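Local coordinates for translation initiation factor eif-2b-like protein (Chaetomium thermophilum, PDB 4ZEO) that probably acts in translation initiation as the delta subunit of eIF2B, the heterodecameric guanine nucleotide exchange factor for eIF2, at residues R177-L182 against E263-A268. Numbering follows the deposited sequence.
Sequences RLKATL and ERITLA
With CG1 turned beside its backbone N (chi1 -59°), and therefore anti to the carbonyl carbon, and CD1 extended beyond it (chi2 179°), Ile265 sends a straight arm from helix 246-277 to the flank of helix 174-191, where Leu178 and Lys179 receive its terminal methyl. CD1 packs 3.8 Å from Lys179 CB and also touches Lys179 CA, so the lysine contributes the base of its chain and its CA as an apolar surface. From the preceding residue, Leu178 CD2 stands 4.1 Å from the same Ile265 CD1, and Leu178 CG is equally near. One methyl thus fills the angle between two consecutive side chains of the facing helix.

Both helices belong to the all-helical N-terminal part of the eIF2B alpha/beta/delta fold, which precedes the Rossmann-like domain with its parallel sheet. Helix 246-277 widens into a pi-type turn at 263-266, and Ile265 projects from this turn. Leu178 also packs on Ala225 and Ala229 of helix 224-239, extending the apolar layer to a third helix.

Lysine can serve helix packing with its aliphatic base while its ammonium reaches solvent, and Lys179 illustrates this: its chain runs fully extended along the solvent-facing margin, and NZ donates to a water at 2.7 Å. That water is hydrogen-bonded to Thr266 OG1 (2.8 Å), which also bonds to Ile261 O, and the bridge joins the helices without a direct polar bond between the segments.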
# COMPACT_ATOMS: atom_id res chain seq x y z
N ARG A 177 1.26 -2.83 6.66
CA ARG A 177 2.41 -2.59 7.50
C ARG A 177 2.33 -1.18 8.09
O ARG A 177 2.52 -0.99 9.29
CB ARG A 177 3.71 -2.80 6.73
CG ARG A 177 4.00 -4.26 6.41
CD ARG A 177 5.17 -4.35 5.44
NE ARG A 177 6.40 -3.91 6.08
CZ ARG A 177 7.55 -3.67 5.45
NH1 ARG A 177 7.64 -3.82 4.14
NH2 ARG A 177 8.60 -3.26 6.15
N LEU A 178 1.97 -0.21 7.25
CA LEU A 178 1.91 1.19 7.69
C LEU A 178 0.85 1.39 8.79
O LEU A 178 1.13 2.01 9.82
CB LEU A 178 1.64 2.12 6.49
CG LEU A 178 1.39 3.60 6.85
CD1 LEU A 178 2.56 4.22 7.58
CD2 LEU A 178 1.05 4.43 5.62
N LYS A 179 -0.34 0.85 8.58
CA LYS A 179 -1.42 0.99 9.55
C LYS A 179 -1.07 0.35 10.89
O LYS A 179 -1.31 0.95 11.94
CB LYS A 179 -2.71 0.36 9.01
CG LYS A 179 -3.95 0.80 9.73
CD LYS A 179 -5.17 -0.02 9.34
CE LYS A 179 -6.37 0.42 10.12
NZ LYS A 179 -7.70 -0.13 9.63
N ALA A 180 -0.50 -0.85 10.86
CA ALA A 180 -0.12 -1.53 12.09
C ALA A 180 0.92 -0.68 12.83
O ALA A 180 0.83 -0.49 14.04
CB ALA A 180 0.43 -2.93 11.77
N THR A 181 1.86 -0.13 12.07
CA THR A 181 2.89 0.74 12.62
C THR A 181 2.32 2.00 13.25
O THR A 181 2.71 2.38 14.36
CB THR A 181 3.90 1.16 11.53
OG1 THR A 181 4.46 0.00 10.91
CG2 THR A 181 5.02 2.02 12.11
N LEU A 182 1.41 2.67 12.55
CA LEU A 182 0.83 3.91 13.06
C LEU A 182 0.04 3.65 14.34
O LEU A 182 0.08 4.44 15.27
CB LEU A 182 -0.08 4.57 12.01
CG LEU A 182 0.74 5.09 10.82
CD1 LEU A 182 -0.10 5.74 9.72
CD2 LEU A 182 1.78 6.04 11.30
N GLU A 263 -6.97 9.65 6.13
CA GLU A 263 -6.77 10.26 4.83
C GLU A 263 -5.84 9.47 3.89
O GLU A 263 -6.11 9.37 2.69
CB GLU A 263 -6.28 11.68 5.04
CG GLU A 263 -5.41 12.24 3.96
CD GLU A 263 -4.84 13.59 4.33
OE1 GLU A 263 -3.64 13.66 4.67
OE2 GLU A 263 -5.60 14.58 4.29
N ARG A 264 -4.77 8.88 4.41
CA ARG A 264 -3.85 8.18 3.53
C ARG A 264 -4.12 6.67 3.41
O ARG A 264 -3.55 6.01 2.57
CB ARG A 264 -2.40 8.37 4.00
CG ARG A 264 -2.00 9.77 4.45
CD ARG A 264 -2.19 10.85 3.40
NE ARG A 264 -1.23 10.72 2.32
CZ ARG A 264 -0.07 11.36 2.22
NH1 ARG A 264 0.68 11.10 1.16
NH2 ARG A 264 0.34 12.26 3.12
N ILE A 265 -4.97 6.11 4.26
CA ILE A 265 -5.29 4.68 4.20
C ILE A 265 -6.77 4.40 4.01
O ILE A 265 -7.18 3.96 2.93
CB ILE A 265 -4.82 3.95 5.46
CG1 ILE A 265 -3.32 4.12 5.63
CG2 ILE A 265 -5.24 2.46 5.40
CD1 ILE A 265 -2.75 3.46 6.86
N THR A 266 -7.56 4.70 5.02
CA THR A 266 -8.98 4.34 5.02
C THR A 266 -9.80 5.02 3.92
O THR A 266 -10.39 4.35 3.10
CB THR A 266 -9.58 4.65 6.39
OG1 THR A 266 -8.65 4.20 7.38
CG2 THR A 266 -10.89 3.92 6.59
N LEU A 267 -9.79 6.34 3.88
CA LEU A 267 -10.49 7.06 2.84
C LEU A 267 -9.83 6.82 1.48
O LEU A 267 -10.53 6.73 0.45
CB LEU A 267 -10.51 8.55 3.17
CG LEU A 267 -11.31 9.46 2.25
CD1 LEU A 267 -12.75 9.05 2.29
CD2 LEU A 267 -11.13 10.88 2.69
N ALA A 268 -8.50 6.70 1.48
CA ALA A 268 -7.74 6.52 0.24
C ALA A 268 -8.21 5.28 -0.52
O ALA A 268 -8.39 5.34 -1.74
CB ALA A 268 -6.23 6.43 0.52
O HOH W 1 -8.02 1.48 7.47